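Local coordinates for Tll0287 protein (Thermosynechococcus elongatus, PDB 5B82), which binds a covalently attached heme c in a PAS-like domain and may serve a redox or sensory role, although its physiological function is not established, at residues Leu41-Leu52 against Lys65-Ala75; Val89-Asn97 against Tyr159-Phe167. One frame throughout, in Å; residues are numbered along the deposited sequence.

Interaction 1 of 2, residues Leu41-Leu52 against Lys65-Ala75. With HEC (heme c), chain B.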
loop_
_atom_site.group_PDB
_atom_site.type_symbol
_atom_site.label_atom_id
_atom_site.label_comp_id
_atom_site.label_asym_id
_atom_site.label_seq_id
_atom_site.Cartn_x
_atom_site.Cartn_y
_atom_site.Cartn_z
ATOM N N LEU A 41 -5.681 -2.811 7.870
ATOM C CA LEU A 41 -4.308 -2.907 7.385
ATOM C C LEU A 41 -3.642 -1.520 7.337
ATOM O O LEU A 41 -2.475 -1.351 7.739
ATOM C CB LEU A 41 -4.291 -3.568 6.004
ATOM C CG LEU A 41 -2.932 -3.946 5.429
ATOM C CD1 LEU A 41 -2.211 -4.903 6.371
ATOM C CD2 LEU A 41 -3.097 -4.564 4.044
ATOM N N ASP A 42 -4.396 -0.527 6.869
ATOM C CA ASP A 42 -3.889 0.834 6.767
ATOM C C ASP A 42 -3.594 1.445 8.149
ATOM O O ASP A 42 -2.527 2.037 8.385
ATOM C CB ASP A 42 -4.882 1.704 6.001
ATOM C CG ASP A 42 -4.258 2.995 5.515
ATOM O OD1 ASP A 42 -3.213 2.914 4.829
ATOM O OD2 ASP A 42 -4.799 4.082 5.834
ATOM N N GLN A 43 -4.535 1.273 9.066
ATOM C CA GLN A 43 -4.351 1.793 10.414
ATOM C C GLN A 43 -3.204 1.066 11.104
ATOM O O GLN A 43 -2.512 1.636 11.953
ATOM C CB GLN A 43 -5.647 1.691 11.215
ATOM C CG GLN A 43 -6.699 2.709 10.784
ATOM C CD GLN A 43 -6.341 4.138 11.170
ATOM O OE1 GLN A 43 -5.956 4.407 12.308
ATOM N NE2 GLN A 43 -6.472 5.062 10.219
ATOM N N MET A 44 -2.986 -0.187 10.719
ATOM C CA MET A 44 -1.851 -0.933 11.247
ATOM C C MET A 44 -0.551 -0.301 10.798
ATOM O O MET A 44 0.340 -0.048 11.625
ATOM C CB MET A 44 -1.879 -2.393 10.803
ATOM C CG MET A 44 -0.548 -3.120 11.018
ATOM S SD MET A 44 -0.638 -4.824 10.408
ATOM C CE MET A 44 1.091 -5.175 10.143
ATOM N N ARG A 45 -0.422 -0.044 9.494
ATOM C CA ARG A 45 0.820 0.595 9.050
ATOM C C ARG A 45 1.038 1.929 9.756
ATOM O O ARG A 45 2.130 2.205 10.270
ATOM C CB ARG A 45 0.854 0.820 7.539
ATOM C CG ARG A 45 2.279 1.091 7.035
ATOM C CD ARG A 45 2.289 1.966 5.786
ATOM N NE ARG A 45 1.309 1.507 4.806
ATOM C CZ ARG A 45 1.512 0.520 3.944
ATOM N NH1 ARG A 45 2.674 -0.123 3.926
ATOM N NH2 ARG A 45 0.551 0.178 3.095
ATOM N N ILE A 46 -0.006 2.756 9.770
ATOM C CA ILE A 46 0.089 4.070 10.399
ATOM C C ILE A 46 0.547 3.951 11.849
ATOM O O ILE A 46 1.393 4.719 12.323
ATOM C CB ILE A 46 -1.253 4.808 10.300
ATOM C CG1 ILE A 46 -1.437 5.323 8.872
ATOM C CG2 ILE A 46 -1.316 5.958 11.289
ATOM C CD1 ILE A 46 -2.862 5.697 8.534
ATOM N N GLY A 47 0.004 2.954 12.535
ATOM C CA GLY A 47 0.364 2.672 13.906
ATOM C C GLY A 47 1.818 2.291 14.074
ATOM O O GLY A 47 2.480 2.774 14.994
ATOM N N LEU A 48 2.331 1.429 13.199
ATOM C CA LEU A 48 3.741 1.043 13.309
ATOM C C LEU A 48 4.668 2.232 13.031
ATOM O O LEU A 48 5.669 2.432 13.721
ATOM C CB LEU A 48 4.068 -0.135 12.387
ATOM C CG LEU A 48 3.388 -1.442 12.801
ATOM C CD1 LEU A 48 3.614 -2.550 11.772
ATOM C CD2 LEU A 48 3.884 -1.857 14.171
ATOM N N ALA A 49 4.319 3.035 12.035
ATOM C CA ALA A 49 5.154 4.181 11.682
ATOM C C ALA A 49 5.071 5.330 12.685
ATOM O O ALA A 49 5.978 6.159 12.739
ATOM C CB ALA A 49 4.805 4.677 10.285
ATOM N N SER A 50 3.998 5.378 13.475
ATOM C CA SER A 50 3.721 6.546 14.333
ATOM C C SER A 50 4.820 6.967 15.315
ATOM O O SER A 50 4.888 8.134 15.701
ATOM C CB SER A 50 2.405 6.363 15.098
ATOM O OG SER A 50 2.552 5.425 16.146
ATOM N N THR A 51 5.666 6.032 15.731
ATOM C CA THR A 51 6.706 6.352 16.707
ATOM C C THR A 51 7.888 7.101 16.098
ATOM O O THR A 51 8.760 7.576 16.816
ATOM C CB THR A 51 7.238 5.090 17.407
ATOM O OG1 THR A 51 7.518 4.082 16.425
ATOM C CG2 THR A 51 6.212 4.564 18.393
ATOM N N LEU A 52 7.913 7.209 14.775
ATOM C CA LEU A 52 9.052 7.812 14.086
ATOM C C LEU A 52 8.746 9.251 13.667
ATOM O O LEU A 52 7.627 9.563 13.259
ATOM C CB LEU A 52 9.429 6.969 12.862
ATOM C CG LEU A 52 9.301 5.446 13.011
ATOM C CD1 LEU A 52 9.567 4.732 11.692
ATOM C CD2 LEU A 52 10.216 4.898 14.098
ATOM N N LYS A 65 13.259 -0.654 12.530
ATOM C CA LYS A 65 11.971 -1.216 12.923
ATOM C C LYS A 65 11.185 -1.671 11.696
ATOM O O LYS A 65 11.186 -0.997 10.668
ATOM C CB LYS A 65 11.174 -0.154 13.683
ATOM C CG LYS A 65 9.741 -0.501 14.040
ATOM C CD LYS A 65 9.039 0.718 14.652
ATOM C CE LYS A 65 7.646 0.373 15.175
ATOM N NZ LYS A 65 6.936 1.565 15.737
ATOM N N ALA A 66 10.521 -2.818 11.808
ATOM C CA ALA A 66 9.665 -3.305 10.737
ATOM C C ALA A 66 8.389 -2.480 10.709
ATOM O O ALA A 66 7.692 -2.346 11.716
ATOM C CB ALA A 66 9.343 -4.775 10.929
ATOM N N VAL A 67 8.093 -1.902 9.559
ATOM C CA VAL A 67 6.900 -1.092 9.440
ATOM C C VAL A 67 6.016 -1.630 8.316
ATOM O O VAL A 67 4.869 -2.011 8.549
ATOM C CB VAL A 67 7.257 0.394 9.230
ATOM C CG1 VAL A 67 6.044 1.186 8.760
ATOM C CG2 VAL A 67 7.854 0.991 10.523
ATOM N N CYS A 68 6.563 -1.700 7.107
ATOM C CA CYS A 68 5.755 -2.050 5.944
ATOM C C CYS A 68 5.779 -3.543 5.572
ATOM O O CYS A 68 4.809 -4.048 5.010
ATOM C CB CYS A 68 6.142 -1.175 4.751
ATOM S SG CYS A 68 5.730 0.594 4.927
ATOM N N ALA A 69 6.868 -4.248 5.883
ATOM C CA ALA A 69 6.922 -5.693 5.623
ATOM C C ALA A 69 5.754 -6.484 6.255
ATOM O O ALA A 69 5.104 -7.302 5.567
ATOM C CB ALA A 69 8.277 -6.283 6.024
ATOM N N PRO A 70 5.468 -6.242 7.554
ATOM C CA PRO A 70 4.308 -6.935 8.129
ATOM C C PRO A 70 2.980 -6.584 7.457
ATOM O O PRO A 70 2.044 -7.387 7.527
ATOM C CB PRO A 70 4.310 -6.479 9.597
ATOM C CG PRO A 70 5.205 -5.305 9.653
ATOM C CD PRO A 70 6.219 -5.509 8.591
ATOM N N VAL A 71 2.895 -5.415 6.823
ATOM C CA VAL A 71 1.700 -5.064 6.056
ATOM C C VAL A 71 1.534 -6.014 4.868
ATOM O O VAL A 71 0.443 -6.541 4.632
ATOM C CB VAL A 71 1.743 -3.600 5.561
ATOM C CG1 VAL A 71 0.584 -3.313 4.635
ATOM C CG2 VAL A 71 1.737 -2.646 6.750
ATOM N N GLY A 72 2.618 -6.243 4.133
ATOM C CA GLY A 72 2.594 -7.163 3.004
ATOM C C GLY A 72 2.298 -8.590 3.438
ATOM O O GLY A 72 1.521 -9.320 2.782
ATOM N N LYS A 73 2.914 -8.999 4.546
ATOM C CA LYS A 73 2.650 -10.333 5.084
ATOM C C LYS A 73 1.166 -10.493 5.416
ATOM O O LYS A 73 0.523 -11.493 5.044
ATOM C CB LYS A 73 3.512 -10.610 6.315
ATOM C CG LYS A 73 3.420 -12.031 6.836
ATOM C CD LYS A 73 4.742 -12.492 7.435
ATOM C CE LYS A 73 4.947 -11.958 8.845
ATOM N NZ LYS A 73 4.353 -12.858 9.876
ATOM N N GLN A 74 0.619 -9.491 6.095
ATOM C CA GLN A 74 -0.780 -9.532 6.489
ATOM C C GLN A 74 -1.689 -9.552 5.271
ATOM O O GLN A 74 -2.712 -10.236 5.262
ATOM C CB GLN A 74 -1.137 -8.348 7.376
ATOM C CG GLN A 74 -2.589 -8.354 7.796
ATOM C CD GLN A 74 -2.775 -8.762 9.229
ATOM O OE1 GLN A 74 -2.379 -8.041 10.145
ATOM N NE2 GLN A 74 -3.379 -9.926 9.437
ATOM N N ALA A 75 -1.305 -8.804 4.244
ATOM C CA ALA A 75 -2.033 -8.799 2.983
ATOM C C ALA A 75 -2.097 -10.210 2.392
ATOM O O ALA A 75 -3.177 -10.675 1.977
ATOM C CB ALA A 75 -1.379 -7.842 2.005
HETATM FE FE HEC B . 6.816 1.912 3.674
HETATM C CHA HEC B . 6.865 -0.502 1.287
HETATM C CHB HEC B . 3.825 3.110 2.322
HETATM C CHC HEC B . 6.553 4.196 6.164
HETATM C CHD HEC B . 9.945 1.015 4.774
HETATM N NA HEC B . 5.604 1.442 2.060
HETATM C C1A HEC B . 5.759 0.309 1.289
HETATM C C2A HEC B . 4.571 0.138 0.476
HETATM C C3A HEC B . 3.739 1.143 0.776
HETATM C C4A HEC B . 4.368 1.979 1.765
HETATM C CMA HEC B . 2.345 1.411 0.184
HETATM C CAA HEC B . 4.307 -1.009 -0.533
HETATM C CBA HEC B . 4.563 -0.578 -1.977
HETATM C CGA HEC B . 6.034 -0.640 -2.287
HETATM O O1A HEC B . 6.636 0.424 -2.571
HETATM O O2A HEC B . 6.626 -1.749 -2.219
HETATM N NB HEC B . 5.454 3.377 4.123
HETATM C C1B HEC B . 4.268 3.680 3.488
HETATM C C2B HEC B . 3.574 4.693 4.255
HETATM C C3B HEC B . 4.332 4.997 5.310
HETATM C C4B HEC B . 5.521 4.172 5.256
HETATM C CMB HEC B . 2.218 5.340 3.872
HETATM C CAB HEC B . 4.005 6.030 6.413
HETATM C CBB HEC B . 2.775 5.578 7.243
HETATM N NC HEC B . 8.043 2.516 5.164
HETATM C C1C HEC B . 7.709 3.445 6.124
HETATM C C2C HEC B . 8.715 3.389 7.165
HETATM C C3C HEC B . 9.721 2.615 6.723
HETATM C C4C HEC B . 9.272 1.984 5.494
HETATM C CMC HEC B . 8.792 4.426 8.310
HETATM C CAC HEC B . 11.080 2.338 7.421
HETATM C CBC HEC B . 10.978 1.742 8.845
HETATM N ND HEC B . 8.217 0.539 3.090
HETATM C C1D HEC B . 9.388 0.243 3.780
HETATM C C2D HEC B . 9.926 -1.007 3.278
HETATM C C3D HEC B . 8.960 -1.455 2.190
HETATM C C4D HEC B . 7.938 -0.445 2.140
HETATM C CMD HEC B . 11.207 -1.736 3.734
HETATM C CAD HEC B . 9.025 -2.735 1.329
HETATM C CBD HEC B . 8.267 -3.785 2.132
HETATM C CGD HEC B . 8.068 -5.056 1.337
HETATM O O1D HEC B . 9.070 -5.721 0.990
HETATM O O2D HEC B . 6.898 -5.401 1.064
#

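Interaction 2 of 2, residues Val89-Asn97 against Tyr159-Phe167. With HEC (heme c), chain B.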
loop_
_atom_site.group_PDB
_atom_site.type_symbol
_atom_site.label_atom_id
_atom_site.label_comp_id
_atom_site.label_asym_id
_atom_site.label_seq_id
_atom_site.Cartn_x
_atom_site.Cartn_y
_atom_site.Cartn_z
ATOM N N VAL A 89 -0.019 -1.618 -4.435
ATOM C CA VAL A 89 0.437 -1.223 -5.759
ATOM C C VAL A 89 0.874 0.228 -5.728
ATOM O O VAL A 89 0.150 1.081 -5.222
ATOM C CB VAL A 89 -0.693 -1.352 -6.793
ATOM C CG1 VAL A 89 -0.163 -1.024 -8.189
ATOM C CG2 VAL A 89 -1.302 -2.759 -6.750
ATOM N N ALA A 90 2.059 0.506 -6.264
ATOM C CA ALA A 90 2.556 1.873 -6.330
ATOM C C ALA A 90 3.378 2.099 -7.586
ATOM O O ALA A 90 4.117 1.217 -8.025
ATOM C CB ALA A 90 3.378 2.213 -5.087
ATOM N N LEU A 91 3.226 3.283 -8.168
ATOM C CA LEU A 91 4.050 3.714 -9.291
ATOM C C LEU A 91 5.524 3.711 -8.889
ATOM O O LEU A 91 6.381 3.217 -9.625
ATOM C CB LEU A 91 3.636 5.119 -9.718
ATOM C CG LEU A 91 4.578 5.856 -10.668
ATOM C CD1 LEU A 91 4.331 5.444 -12.112
ATOM C CD2 LEU A 91 4.438 7.367 -10.491
ATOM N N LYS A 92 5.805 4.276 -7.717
ATOM C CA LYS A 92 7.147 4.293 -7.147
ATOM C C LYS A 92 7.195 3.264 -6.029
ATOM O O LYS A 92 6.856 3.565 -4.882
ATOM C CB LYS A 92 7.478 5.689 -6.598
ATOM C CG LYS A 92 7.322 6.797 -7.628
ATOM C CD LYS A 92 7.301 8.182 -6.985
ATOM C CE LYS A 92 8.649 8.555 -6.392
ATOM N NZ LYS A 92 8.626 9.952 -5.857
ATOM N N TYR A 93 7.603 2.047 -6.375
ATOM C CA TYR A 93 7.557 0.922 -5.453
ATOM C C TYR A 93 8.935 0.541 -4.931
ATOM O O TYR A 93 9.951 0.787 -5.575
ATOM C CB TYR A 93 6.923 -0.296 -6.131
ATOM C CG TYR A 93 7.549 -0.594 -7.471
ATOM C CD1 TYR A 93 8.661 -1.421 -7.575
ATOM C CD2 TYR A 93 7.049 -0.021 -8.629
ATOM C CE1 TYR A 93 9.241 -1.678 -8.799
ATOM C CE2 TYR A 93 7.622 -0.274 -9.853
ATOM C CZ TYR A 93 8.713 -1.101 -9.933
ATOM O OH TYR A 93 9.282 -1.345 -11.157
ATOM N N ARG A 94 8.951 -0.075 -3.758
ATOM C CA ARG A 94 10.172 -0.561 -3.148
ATOM C C ARG A 94 10.308 -2.045 -3.450
ATOM O O ARG A 94 11.353 -2.504 -3.904
ATOM C CB ARG A 94 10.115 -0.322 -1.643
ATOM C CG ARG A 94 11.293 -0.845 -0.857
ATOM C CD ARG A 94 11.505 0.049 0.348
ATOM N NE ARG A 94 11.989 1.361 -0.071
ATOM C CZ ARG A 94 12.087 2.423 0.722
ATOM N NH1 ARG A 94 11.713 2.353 1.991
ATOM N NH2 ARG A 94 12.552 3.563 0.239
ATOM N N ASN A 95 9.240 -2.787 -3.190
ATOM C CA ASN A 95 9.188 -4.204 -3.498
ATOM C C ASN A 95 8.656 -4.388 -4.923
ATOM O O ASN A 95 7.558 -3.922 -5.245
ATOM C CB ASN A 95 8.296 -4.906 -2.471
ATOM C CG ASN A 95 8.245 -6.412 -2.650
ATOM O OD1 ASN A 95 8.291 -6.929 -3.768
ATOM N ND2 ASN A 95 8.135 -7.125 -1.536
ATOM N N PRO A 96 9.426 -5.075 -5.784
ATOM C CA PRO A 96 9.000 -5.231 -7.179
ATOM C C PRO A 96 7.659 -5.953 -7.338
ATOM O O PRO A 96 7.052 -5.862 -8.403
ATOM C CB PRO A 96 10.139 -6.041 -7.809
ATOM C CG PRO A 96 10.821 -6.698 -6.665
ATOM C CD PRO A 96 10.715 -5.735 -5.527
ATOM N N ASN A 97 7.190 -6.636 -6.298
ATOM C CA ASN A 97 5.889 -7.300 -6.364
ATOM C C ASN A 97 4.729 -6.306 -6.314
ATOM O O ASN A 97 3.566 -6.678 -6.491
ATOM C CB ASN A 97 5.746 -8.320 -5.231
ATOM C CG ASN A 97 4.498 -9.179 -5.372
ATOM O OD1 ASN A 97 4.247 -9.759 -6.432
ATOM N ND2 ASN A 97 3.700 -9.250 -4.309
ATOM N N TYR A 159 16.731 -3.754 -1.510
ATOM C CA TYR A 159 15.882 -3.288 -2.602
ATOM C C TYR A 159 16.678 -2.465 -3.613
ATOM O O TYR A 159 16.578 -1.239 -3.634
ATOM C CB TYR A 159 14.721 -2.454 -2.051
ATOM C CG TYR A 159 13.877 -3.180 -1.025
ATOM C CD1 TYR A 159 12.802 -3.974 -1.411
ATOM C CD2 TYR A 159 14.161 -3.078 0.326
ATOM C CE1 TYR A 159 12.031 -4.639 -0.470
ATOM C CE2 TYR A 159 13.402 -3.740 1.267
ATOM C CZ TYR A 159 12.342 -4.513 0.871
ATOM O OH TYR A 159 11.597 -5.170 1.824
ATOM N N PRO A 160 17.473 -3.140 -4.461
ATOM C CA PRO A 160 18.361 -2.472 -5.422
ATOM C C PRO A 160 17.625 -1.596 -6.438
ATOM O O PRO A 160 18.193 -0.607 -6.906
ATOM C CB PRO A 160 19.047 -3.643 -6.139
ATOM C CG PRO A 160 18.914 -4.797 -5.210
ATOM C CD PRO A 160 17.603 -4.606 -4.517
ATOM N N SER A 161 16.387 -1.953 -6.770
ATOM C CA SER A 161 15.601 -1.194 -7.744
ATOM C C SER A 161 14.563 -0.287 -7.088
ATOM O O SER A 161 13.541 0.037 -7.698
ATOM C CB SER A 161 14.906 -2.132 -8.734
ATOM O OG SER A 161 15.835 -2.684 -9.649
ATOM N N ASP A 162 14.832 0.122 -5.853
ATOM C CA ASP A 162 13.902 0.953 -5.095
ATOM C C ASP A 162 13.588 2.265 -5.814
ATOM O O ASP A 162 14.470 2.875 -6.418
ATOM C CB ASP A 162 14.471 1.243 -3.703
ATOM C CG ASP A 162 13.547 2.102 -2.864
ATOM O OD1 ASP A 162 14.042 3.051 -2.218
ATOM O OD2 ASP A 162 12.327 1.824 -2.845
ATOM N N ARG A 163 12.324 2.682 -5.756
ATOM C CA ARG A 163 11.899 3.978 -6.284
ATOM C C ARG A 163 11.026 4.703 -5.262
ATOM O O ARG A 163 10.594 5.832 -5.483
ATOM C CB ARG A 163 11.128 3.808 -7.596
ATOM C CG ARG A 163 11.902 3.107 -8.704
ATOM C CD ARG A 163 12.254 4.051 -9.853
ATOM N NE ARG A 163 13.350 4.966 -9.534
ATOM C CZ ARG A 163 13.901 5.809 -10.406
ATOM N NH1 ARG A 163 13.460 5.858 -11.657
ATOM N NH2 ARG A 163 14.893 6.605 -10.031
ATOM N N ALA A 164 10.775 4.048 -4.131
ATOM C CA ALA A 164 9.853 4.582 -3.129
ATOM C C ALA A 164 10.476 5.653 -2.233
ATOM O O ALA A 164 10.486 5.522 -1.003
ATOM C CB ALA A 164 9.272 3.445 -2.286
ATOM N N TYR A 165 10.983 6.716 -2.849
ATOM C CA TYR A 165 11.558 7.837 -2.105
ATOM C C TYR A 165 11.190 9.152 -2.763
ATOM O O TYR A 165 10.586 9.174 -3.837
ATOM C CB TYR A 165 13.083 7.715 -2.012
ATOM C CG TYR A 165 13.778 7.529 -3.351
ATOM C CD1 TYR A 165 14.176 6.268 -3.779
ATOM C CD2 TYR A 165 14.036 8.613 -4.185
ATOM C CE1 TYR A 165 14.802 6.089 -4.998
ATOM C CE2 TYR A 165 14.662 8.442 -5.406
ATOM C CZ TYR A 165 15.043 7.178 -5.808
ATOM O OH TYR A 165 15.671 7.000 -7.022
ATOM N N GLY A 166 11.562 10.248 -2.111
ATOM C CA GLY A 166 11.323 11.576 -2.646
ATOM C C GLY A 166 9.899 12.063 -2.467
ATOM O O GLY A 166 9.476 13.005 -3.129
ATOM N N PHE A 167 9.153 11.423 -1.573
ATOM C CA PHE A 167 7.789 11.858 -1.281
ATOM C C PHE A 167 7.748 13.072 -0.355
ATOM O O PHE A 167 8.697 13.336 0.382
ATOM C CB PHE A 167 6.994 10.728 -0.636
ATOM C CG PHE A 167 6.743 9.567 -1.546
ATOM C CD1 PHE A 167 5.691 9.590 -2.446
ATOM C CD2 PHE A 167 7.538 8.442 -1.484
ATOM C CE1 PHE A 167 5.457 8.516 -3.277
ATOM C CE2 PHE A 167 7.302 7.367 -2.313
ATOM C CZ PHE A 167 6.261 7.405 -3.206
HETATM FE FE HEC B . 6.816 1.912 3.674
HETATM C CHA HEC B . 6.865 -0.502 1.287
HETATM C CHB HEC B . 3.825 3.110 2.322
HETATM C CHC HEC B . 6.553 4.196 6.164
HETATM C CHD HEC B . 9.945 1.015 4.774
HETATM N NA HEC B . 5.604 1.442 2.060
HETATM C C1A HEC B . 5.759 0.309 1.289
HETATM C C2A HEC B . 4.571 0.138 0.476
HETATM C C3A HEC B . 3.739 1.143 0.776
HETATM C C4A HEC B . 4.368 1.979 1.765
HETATM C CMA HEC B . 2.345 1.411 0.184
HETATM C CAA HEC B . 4.307 -1.009 -0.533
HETATM C CBA HEC B . 4.563 -0.578 -1.977
HETATM C CGA HEC B . 6.034 -0.640 -2.287
HETATM O O1A HEC B . 6.636 0.424 -2.571
HETATM O O2A HEC B . 6.626 -1.749 -2.219
HETATM N NB HEC B . 5.454 3.377 4.123
HETATM C C1B HEC B . 4.268 3.680 3.488
HETATM C C2B HEC B . 3.574 4.693 4.255
HETATM C C3B HEC B . 4.332 4.997 5.310
HETATM C C4B HEC B . 5.521 4.172 5.256
HETATM C CMB HEC B . 2.218 5.340 3.872
HETATM C CAB HEC B . 4.005 6.030 6.413
HETATM C CBB HEC B . 2.775 5.578 7.243
HETATM N NC HEC B . 8.043 2.516 5.164
HETATM C C1C HEC B . 7.709 3.445 6.124
HETATM C C2C HEC B . 8.715 3.389 7.165
HETATM C C3C HEC B . 9.721 2.615 6.723
HETATM C C4C HEC B . 9.272 1.984 5.494
HETATM C CMC HEC B . 8.792 4.426 8.310
HETATM C CAC HEC B . 11.080 2.338 7.421
HETATM C CBC HEC B . 10.978 1.742 8.845
HETATM N ND HEC B . 8.217 0.539 3.090
HETATM C C1D HEC B . 9.388 0.243 3.780
HETATM C C2D HEC B . 9.926 -1.007 3.278
HETATM C C3D HEC B . 8.960 -1.455 2.190
HETATM C C4D HEC B . 7.938 -0.445 2.140
HETATM C CMD HEC B . 11.207 -1.736 3.734
HETATM C CAD HEC B . 9.025 -2.735 1.329
HETATM C CBD HEC B . 8.267 -3.785 2.132
HETATM C CGD HEC B . 8.068 -5.056 1.337
HETATM O O1D HEC B . 9.070 -5.721 0.990
HETATM O O2D HEC B . 6.898 -5.401 1.064
HETATM O O HOH W 1 13.980 -3.037 -5.458
#

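Interaction 1 of 2, residues Leu41-Leu52 against Lys65-Ala75
Lys65 bridges to Leu48 and Thr51 with its chain fully extended, CG lying opposite the backbone N (chi1 173°). Its NZ takes a lone pair of Leu48 O in the carbonyl plane at a short 2.5 Å, and also reaches Thr51 OG1 at 2.7 Å. Leu52 N bonds to Ala49 O in the type I beta turn from Ala49 to Leu52, while Leu48 O takes the lysine. Not every acceptor fares so well. Val67 O is buried against Leu48 CD1, 3.5 Å away, and has no polar partner in the model. Between helical segments 41-49 and 69-75, nearly antiparallel, the apolar part of the contact sets Met44 CE on Pro70 CB at 3.5 Å and Leu48 CD1 beside Pro70 CG. Arg45 lies deeper. Its CB rests on Val71 CG2, and a bend at chi3 (-46°) turns the guanidinium flat between the valine methyls and the heme, whose CHB covers the other face. NH2 is satisfied outside the contact by Gln88 and Tyr176; NH1 points at Cys68 SG, a weak and less certain bond of 3.3 Å. That sulfur binds the heme iron at 2.1 Å, with His145 as the other axial ligand. The positive charge lying beside the sulfur could temper the thiolate's electron donation and so perhaps influence the iron's redox behaviour.

Interaction 2 of 2, residues Val89-Asn97 against Tyr159-Phe167
Two loops meet where Arg163 N donates to Tyr93 O at 3.0 Å, and where the CA atoms of Arg94 and Asp162 come closest. Arg94 grips Asp162 side-on: NE meets OD2 at 2.8 Å and NH2 meets OD1 at 2.9 Å, with the carboxylate turned 60° from the guanidinium. Ala164 N reaches OD2 from the opposite face, closing an Asx turn, while Arg151 adds a second salt bridge at OD1. Arg94 also lays CG over one face of the Tyr159 ring, 3.6 Å from its centroid, as a CH-pi contact. Here the loops help form the propionate end of the heme c pocket in this PAS-like domain. Arg94 N binds HEC O1A at 2.6 Å, Asn95 N binds O2A of the same propionate, and Tyr159 OH joins Asn95 ND2 on O1D, the hydroxyl at 2.7 Å. A leucine in place of Arg94 would probably leave Asp162 without its two-nitrogen clasp and the 159-167 loop less firmly held. Farther out, Lys92 bends at chi3 (68°), bringing NZ to Tyr165 O at 2.9 Å and, as a cation-pi pair, over the centre of the Phe167 ring, 4.3 Å from its centroid.

How the interactions relate
Read from the N terminus, the two contacts follow in series, neither nesting nor crossing. Interaction 1 closes a short connection without regular secondary structure, folding helix 69-82 back along helix 28-49. The chain then runs through strand 85-89, an outer strand of the antiparallel sheet, into the first loop of interaction 2. That contact closes a much longer excursion, through helix 103-114, two sheet strands and the segment carrying Cys141, Cys144 and His145, before strand 172-181 completes the sheet. Their centres lie about 16 Å apart and their nearest atoms about 5 Å, without touching. Heme c joins them: interaction 1 supplies an iron ligand, interaction 2 helps hold the propionates.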